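Local coordinates for MtVAO615 (PDB 6F72), which probably acts as a flavoprotein oxidase, carrying one bicovalently attached FAD and reacting rapidly with oxygen once reduced, although its substrate is still unidentified, at residues S82-S87 with N102-S107; I89-V92 with G96-L99; V109-P114 with W482-S487. All coordinates share one frame; numbering follows the deposited sequence.

Contact 1: residues S82-S87 with N102-S107. With NAG (2-acetamido-2-deoxy-beta-D-glucopyranose), chain C.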
# COMPACT_ATOMS: atom_id res chain seq x y z
N SER A 82 11.77 -11.38 -16.99
CA SER A 82 10.96 -12.49 -16.50
C SER A 82 10.19 -12.22 -15.20
O SER A 82 9.19 -12.89 -14.94
CB SER A 82 11.80 -13.76 -16.37
OG SER A 82 12.84 -13.55 -15.44
N SER A 83 10.63 -11.24 -14.41
CA SER A 83 9.97 -10.91 -13.14
C SER A 83 9.58 -9.43 -12.98
O SER A 83 9.27 -8.98 -11.87
CB SER A 83 10.85 -11.34 -11.96
OG SER A 83 11.07 -12.74 -11.99
N TRP A 84 9.58 -8.68 -14.09
CA TRP A 84 9.36 -7.22 -14.07
C TRP A 84 7.99 -6.80 -13.54
O TRP A 84 7.85 -5.76 -12.87
CB TRP A 84 9.57 -6.63 -15.45
CG TRP A 84 9.64 -5.14 -15.44
CD1 TRP A 84 8.64 -4.27 -15.75
CD2 TRP A 84 10.78 -4.34 -15.09
NE1 TRP A 84 9.07 -2.97 -15.62
CE2 TRP A 84 10.38 -2.98 -15.22
CE3 TRP A 84 12.09 -4.64 -14.69
CZ2 TRP A 84 11.26 -1.92 -14.97
CZ3 TRP A 84 12.97 -3.58 -14.43
CH2 TRP A 84 12.55 -2.23 -14.57
N ASP A 85 6.98 -7.62 -13.83
CA ASP A 85 5.61 -7.38 -13.37
C ASP A 85 5.27 -8.03 -12.01
O ASP A 85 4.10 -8.18 -11.65
CB ASP A 85 4.61 -7.79 -14.47
CG ASP A 85 4.79 -7.00 -15.76
OD1 ASP A 85 5.31 -5.86 -15.74
OD2 ASP A 85 4.39 -7.53 -16.80
N ILE A 86 6.32 -8.41 -11.27
CA ILE A 86 6.21 -8.97 -9.91
C ILE A 86 6.83 -7.96 -8.93
O ILE A 86 7.74 -7.20 -9.29
CB ILE A 86 6.88 -10.38 -9.83
CG1 ILE A 86 6.34 -11.35 -10.92
CG2 ILE A 86 6.85 -10.99 -8.41
CD1 ILE A 86 4.85 -11.69 -10.87
N SER A 87 6.29 -7.91 -7.70
CA SER A 87 6.93 -7.16 -6.60
C SER A 87 8.12 -7.98 -6.11
O SER A 87 7.96 -8.97 -5.40
CB SER A 87 5.94 -6.86 -5.47
OG SER A 87 4.79 -6.19 -5.97
N ASN A 102 2.87 1.80 -15.08
CA ASN A 102 2.19 2.98 -15.58
C ASN A 102 3.00 4.26 -15.33
O ASN A 102 3.01 5.15 -16.18
CB ASN A 102 0.77 3.09 -15.01
CG ASN A 102 -0.04 4.22 -15.64
OD1 ASN A 102 0.10 4.54 -16.81
ND2 ASN A 102 -0.92 4.81 -14.84
N PHE A 103 3.65 4.34 -14.18
CA PHE A 103 4.47 5.50 -13.85
C PHE A 103 5.88 5.43 -14.46
O PHE A 103 6.46 6.46 -14.74
CB PHE A 103 4.44 5.84 -12.34
CG PHE A 103 3.11 6.40 -11.90
CD1 PHE A 103 2.81 7.76 -12.10
CD2 PHE A 103 2.13 5.57 -11.36
CE1 PHE A 103 1.56 8.26 -11.75
CE2 PHE A 103 0.89 6.07 -11.01
CZ PHE A 103 0.60 7.42 -11.20
N GLN A 104 6.41 4.21 -14.67
CA GLN A 104 7.58 3.98 -15.54
C GLN A 104 7.29 4.65 -16.88
O GLN A 104 8.13 5.37 -17.41
CB GLN A 104 7.86 2.49 -15.75
CG GLN A 104 8.44 1.81 -14.53
CD GLN A 104 8.26 0.30 -14.55
OE1 GLN A 104 7.95 -0.28 -15.58
NE2 GLN A 104 8.47 -0.33 -13.39
N ASN A 105 6.06 4.46 -17.39
CA ASN A 105 5.54 5.18 -18.56
C ASN A 105 6.47 5.09 -19.79
O ASN A 105 6.65 6.06 -20.53
CB ASN A 105 5.24 6.64 -18.20
CG ASN A 105 4.21 7.26 -19.12
OD1 ASN A 105 3.45 6.55 -19.76
ND2 ASN A 105 4.19 8.58 -19.18
N TYR A 106 7.06 3.90 -19.98
CA TYR A 106 7.92 3.57 -21.13
C TYR A 106 9.23 4.37 -21.23
O TYR A 106 9.91 4.30 -22.26
CB TYR A 106 7.13 3.67 -22.45
CG TYR A 106 5.82 2.90 -22.48
CD1 TYR A 106 5.79 1.55 -22.88
CD2 TYR A 106 4.60 3.51 -22.13
CE1 TYR A 106 4.60 0.84 -22.93
CE2 TYR A 106 3.40 2.80 -22.17
CZ TYR A 106 3.40 1.46 -22.58
OH TYR A 106 2.25 0.73 -22.64
N SER A 107 9.59 5.12 -20.18
CA SER A 107 10.75 6.02 -20.24
C SER A 107 12.06 5.26 -20.31
O SER A 107 12.97 5.66 -21.04
CB SER A 107 10.78 6.98 -19.07
OG SER A 107 9.59 7.74 -19.02
C1 NAG C . 3.23 9.30 -19.98
C2 NAG C . 2.38 9.94 -18.87
C3 NAG C . 1.39 10.95 -19.45
C4 NAG C . 2.06 11.98 -20.37
C5 NAG C . 3.02 11.30 -21.35
C6 NAG C . 3.90 12.30 -22.09
C7 NAG C . 1.92 8.70 -16.77
C8 NAG C . 1.05 7.67 -16.14
N2 NAG C . 1.65 8.97 -18.06
O3 NAG C . 0.72 11.61 -18.37
O4 NAG C . 1.08 12.66 -21.16
O5 NAG C . 3.88 10.34 -20.72
O6 NAG C . 4.32 11.67 -23.30
O7 NAG C . 2.80 9.25 -16.12
O HOH W 1 7.49 -3.10 -12.75
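A single side-chain pair, Trp-84 with Gln-104, is the only direct touch between the two segments, and it forms although the two CA atoms are 11.4 Å apart. Trp-84 NE1 donates to Gln-104 OE1 at 2.9 Å, with an N-H...O angle of 156°. The oxygen lies at the edge of the indole, almost in its plane, while the amide is turned steeply to the ring, at 60°. The gap is closed from both ends, by the indole of Trp-84 and by Gln-104, whose chain is extended beyond CG (chi2 159°). The other end of the amide takes a second hold through water 1, which accepts from Gln-104 NE2 at 3.0 Å and donates to Trp-84 O at 2.7 Å; the same water sits over one indole face, toward the rim. Since NE2 also donates to Val-98 O, the amide has both an accepting and a donating end in use, which would fix its flip in this buried setting. Two turns frame the pair: a type I turn from Ser-83 to Ile-86, closed by Ile-86 N to Ser-83 O, and a type I' turn from Gln-104 to Ser-107. In the latter, Asn-105 leaves the helix with positive phi and carries an N-linked glycan, its ND2 bonded to NAG C1 at 1.4 Å. The contact thus ties the loop between helices 74-81 and 89-92 to the C-terminal end of the short helix 101-104, while Tyr-106, just beyond, packs on Pro-488 and Met-491 of helix 488-508.

Contact 2: residues I89-V92 with G96-L99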
# COMPACT_ATOMS: atom_id res chain seq x y z
N ILE A 89 12.32 -8.08 -4.64
CA ILE A 89 13.30 -7.38 -3.82
C ILE A 89 14.31 -6.64 -4.71
O ILE A 89 14.76 -5.54 -4.37
CB ILE A 89 13.95 -8.34 -2.77
CG1 ILE A 89 14.72 -7.56 -1.69
CG2 ILE A 89 14.82 -9.40 -3.43
CD1 ILE A 89 13.86 -6.81 -0.70
N THR A 90 14.61 -7.23 -5.86
CA THR A 90 15.51 -6.66 -6.88
C THR A 90 15.07 -5.25 -7.30
O THR A 90 15.86 -4.30 -7.29
CB THR A 90 15.61 -7.63 -8.09
OG1 THR A 90 16.20 -8.86 -7.65
CG2 THR A 90 16.48 -7.05 -9.22
N HIS A 91 13.79 -5.13 -7.65
CA HIS A 91 13.19 -3.87 -8.05
C HIS A 91 13.08 -2.87 -6.89
O HIS A 91 13.32 -1.66 -7.06
CB HIS A 91 11.82 -4.15 -8.61
CG HIS A 91 11.50 -3.38 -9.85
ND1 HIS A 91 10.65 -3.85 -10.82
CD2 HIS A 91 11.94 -2.17 -10.27
CE1 HIS A 91 10.56 -2.96 -11.79
NE2 HIS A 91 11.33 -1.93 -11.48
N VAL A 92 12.70 -3.39 -5.73
CA VAL A 92 12.57 -2.59 -4.53
C VAL A 92 13.94 -2.03 -4.11
O VAL A 92 14.00 -0.94 -3.53
CB VAL A 92 11.88 -3.39 -3.39
CG1 VAL A 92 12.12 -2.76 -2.03
CG2 VAL A 92 10.38 -3.49 -3.64
N GLY A 96 16.09 4.76 -7.59
CA GLY A 96 15.10 5.68 -8.15
C GLY A 96 13.94 5.03 -8.86
O GLY A 96 13.11 5.74 -9.42
N ASP A 97 13.86 3.70 -8.83
CA ASP A 97 12.79 2.99 -9.55
C ASP A 97 11.54 2.93 -8.71
O ASP A 97 11.62 2.92 -7.48
CB ASP A 97 13.18 1.55 -9.92
CG ASP A 97 13.76 1.43 -11.31
OD1 ASP A 97 14.99 1.63 -11.45
OD2 ASP A 97 12.99 1.11 -12.27
N VAL A 98 10.38 2.90 -9.38
CA VAL A 98 9.13 2.52 -8.72
C VAL A 98 8.60 1.23 -9.35
O VAL A 98 9.06 0.84 -10.44
CB VAL A 98 8.08 3.66 -8.68
CG1 VAL A 98 8.53 4.74 -7.72
CG2 VAL A 98 7.79 4.24 -10.06
N LEU A 99 7.67 0.55 -8.67
CA LEU A 99 7.13 -0.71 -9.18
C LEU A 99 6.06 -0.55 -10.28
O LEU A 99 5.81 -1.50 -11.05
CB LEU A 99 6.61 -1.58 -8.03
CG LEU A 99 7.49 -2.22 -6.96
CD1 LEU A 99 6.59 -3.08 -6.09
CD2 LEU A 99 8.58 -3.10 -7.53
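His-91 leaves helix 89-92 toward the returning chain, and its imidazole meets Asp-97 and Leu-99 in two different ways. To Asp-97 it presents an edge: OD2 lies near the ring plane, 3.6 Å from NE2, while the two side chains cross at about a right angle and the carboxylate is turned 61° from the ring. No hydrogen bond joins them. The carboxylate is instead held by Tyr-123, whose hydroxyl bonds OD2, and by the backbone N of Gln-60, which bonds OD1, so the histidine edge packs against a group already fixed by others. Leu-99 slides past the histidine in the opposite direction and makes the apolar half of the contact with one methyl: its CD2 reaches His-91 CB at 3.6 Å, and the same methyl is 3.7 Å from CG of the ring. CG of Leu-99 stands beside its own backbone N, and the extended chi2 of -176° applies to CD1, leaving CD2 as the branch on the helix side. Val-92 CG2 adds a looser apolar approach to Leu-99 CD2, at 4.3 Å. The indole of Trp-84 also meets the imidazole, with planes at about 45°. An alanine at His-91 would keep CB against Leu-99 but would probably open a gap between Asp-97, Leu-99 and Trp-84 where the imidazole now lies. The side chain of Leu-99 is about 4 Å from FAD, and its backbone bonds that of Gly-156, next to the flavin-linked His-157. His-91 therefore packs behind a first-shell residue, in a short helix and return loop at the FAD site of this VAO-type oxidase.

Contact 3: residues V109-P114 with W482-S487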
# COMPACT_ATOMS: atom_id res chain seq x y z
N VAL A 109 12.28 1.17 -19.78
CA VAL A 109 11.72 -0.12 -19.40
C VAL A 109 12.37 -1.23 -20.23
O VAL A 109 12.96 -0.93 -21.27
CB VAL A 109 10.18 -0.14 -19.58
CG1 VAL A 109 9.51 0.77 -18.56
CG2 VAL A 109 9.79 0.23 -21.02
N PRO A 110 12.27 -2.51 -19.79
CA PRO A 110 12.94 -3.62 -20.51
C PRO A 110 12.29 -4.07 -21.83
O PRO A 110 12.87 -4.89 -22.54
CB PRO A 110 12.89 -4.78 -19.50
CG PRO A 110 12.61 -4.14 -18.18
CD PRO A 110 11.69 -3.00 -18.52
N PHE A 111 11.12 -3.53 -22.16
CA PHE A 111 10.30 -4.08 -23.23
C PHE A 111 10.21 -3.19 -24.48
O PHE A 111 9.53 -3.55 -25.44
CB PHE A 111 8.90 -4.47 -22.69
CG PHE A 111 8.97 -5.48 -21.57
CD1 PHE A 111 9.20 -6.84 -21.83
CD2 PHE A 111 8.84 -5.07 -20.24
CE1 PHE A 111 9.28 -7.76 -20.80
CE2 PHE A 111 8.91 -5.99 -19.19
CZ PHE A 111 9.13 -7.34 -19.48
N THR A 112 10.89 -2.05 -24.46
CA THR A 112 10.97 -1.17 -25.61
C THR A 112 12.24 -1.43 -26.43
O THR A 112 13.11 -2.23 -26.04
CB THR A 112 10.93 0.31 -25.22
OG1 THR A 112 11.81 0.54 -24.12
CG2 THR A 112 9.52 0.73 -24.85
N ASP A 113 12.32 -0.75 -27.58
CA ASP A 113 13.47 -0.80 -28.44
C ASP A 113 14.75 -0.38 -27.70
O ASP A 113 14.74 0.65 -27.03
CB ASP A 113 13.26 0.09 -29.64
CG ASP A 113 14.19 -0.26 -30.77
OD1 ASP A 113 15.38 0.09 -30.73
OD2 ASP A 113 13.72 -0.92 -31.70
N PRO A 114 15.84 -1.18 -27.83
CA PRO A 114 17.15 -0.86 -27.22
C PRO A 114 17.70 0.51 -27.62
O PRO A 114 18.32 1.19 -26.79
CB PRO A 114 18.05 -1.98 -27.74
CG PRO A 114 17.12 -3.14 -27.87
CD PRO A 114 15.84 -2.55 -28.40
N TRP A 482 -1.10 -4.72 -16.27
CA TRP A 482 -0.41 -4.05 -17.37
C TRP A 482 -0.21 -5.06 -18.50
O TRP A 482 -0.15 -6.27 -18.26
CB TRP A 482 0.92 -3.53 -16.88
CG TRP A 482 1.69 -2.72 -17.84
CD1 TRP A 482 2.69 -3.16 -18.66
CD2 TRP A 482 1.55 -1.31 -18.10
NE1 TRP A 482 3.18 -2.12 -19.40
CE2 TRP A 482 2.50 -0.97 -19.08
CE3 TRP A 482 0.70 -0.31 -17.60
CZ2 TRP A 482 2.65 0.33 -19.58
CZ3 TRP A 482 0.85 1.00 -18.09
CH2 TRP A 482 1.83 1.30 -19.07
N ASP A 483 -0.13 -4.57 -19.73
CA ASP A 483 0.04 -5.44 -20.89
C ASP A 483 1.14 -4.87 -21.77
O ASP A 483 0.96 -3.84 -22.44
CB ASP A 483 -1.28 -5.61 -21.65
CG ASP A 483 -1.19 -6.60 -22.81
OD1 ASP A 483 -0.10 -7.19 -23.08
OD2 ASP A 483 -2.23 -6.79 -23.46
N TRP A 484 2.28 -5.56 -21.75
CA TRP A 484 3.45 -5.14 -22.52
C TRP A 484 3.32 -5.29 -24.05
O TRP A 484 4.11 -4.70 -24.79
CB TRP A 484 4.71 -5.85 -21.99
CG TRP A 484 5.15 -5.29 -20.66
CD1 TRP A 484 5.15 -5.94 -19.46
CD2 TRP A 484 5.66 -3.97 -20.40
NE1 TRP A 484 5.64 -5.11 -18.46
CE2 TRP A 484 5.95 -3.90 -19.01
CE3 TRP A 484 5.91 -2.85 -21.21
CZ2 TRP A 484 6.47 -2.74 -18.41
CZ3 TRP A 484 6.43 -1.70 -20.62
CH2 TRP A 484 6.70 -1.65 -19.22
N ASP A 485 2.33 -6.06 -24.51
CA ASP A 485 2.00 -6.16 -25.95
C ASP A 485 1.07 -5.07 -26.46
O ASP A 485 0.94 -4.87 -27.68
CB ASP A 485 1.33 -7.50 -26.26
CG ASP A 485 2.22 -8.68 -26.02
OD1 ASP A 485 3.45 -8.54 -26.00
OD2 ASP A 485 1.67 -9.78 -25.85
N ALA A 486 0.37 -4.41 -25.54
CA ALA A 486 -0.60 -3.38 -25.89
C ALA A 486 0.14 -2.09 -26.19
O ALA A 486 1.31 -1.96 -25.84
CB ALA A 486 -1.60 -3.19 -24.74
N SER A 487 -0.52 -1.13 -26.82
CA SER A 487 0.08 0.18 -27.05
C SER A 487 0.09 1.06 -25.79
O SER A 487 -0.65 0.80 -24.84
CB SER A 487 -0.64 0.89 -28.20
OG SER A 487 -1.88 1.41 -27.76
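Trp-484, on a type I beta turn from Asp-483 to Ala-486 that leads into helix 488-508, packs against Phe-111 and Val-109 of the loop following helix 101-104. The turn comes just after strand 472-480 of the seven-stranded antiparallel sheet, so residues far apart in sequence are joined here by aromatic and apolar packing; no hydrogen bond crosses between the two segments. The Phe-111 ring and the five-membered ring of Trp-484 have centroids 4.0 Å apart and planes at 31°, an oblique pairing that is neither a parallel stack nor edge-to-face. Its tightest point is Phe-111 CD2, which lies 3.4 Å from Trp-484 CE2 and over the centre of the indole. CG of Phe-111 is anti to its carbonyl carbon (chi1 -58°), which carries the ring across the indole; the two side chains cross at about a right angle. The opposite face of Phe-111 is backed by Pro-110 CB. Val-109 touches the far end of the indole instead, CG1 meeting CH2 at 3.8 Å. The second indole face is filled from within its own segment: Trp-482 NE1 stands 3.1 Å above the plane of the Trp-484 ring, over its centre. Trp-484 is thus sandwiched between Phe-111 and Trp-482, and its polar edge is fixed too, because NE1 donates to Asp-85 OD1, an oxygen that also pairs with Gln-101 NE2. Ser-487 takes the N-cap position of helix 488-508. The turn itself is braced by an Asx turn, in which Asp-485 N donates to Asp-483 OD1 at 3.0 Å and meets that oxygen from above the carboxylate plane, 50° out of it.

In the fold
Along the chain, contact 2 lies between the two halves of contact 1, and contact 3 opens only afterwards, its second segment arriving 368 residues later. In space contact 1 is the middle member: its centre is 9 Å from each of the others, whereas contacts 2 and 3 are 17 Å apart and do not touch. Ser-87 packs on Leu-99 of contact 2, and the indole of Trp-482 in contact 3 lies against Asn-102 and Tyr-106. Because Ser-87 and Leu-99 lie at the FAD, the packing runs from the cofactor outward to the glycosylated Asn-105, and contact 3 joins this N-terminal part of the chain to the turn after the seven-stranded sheet.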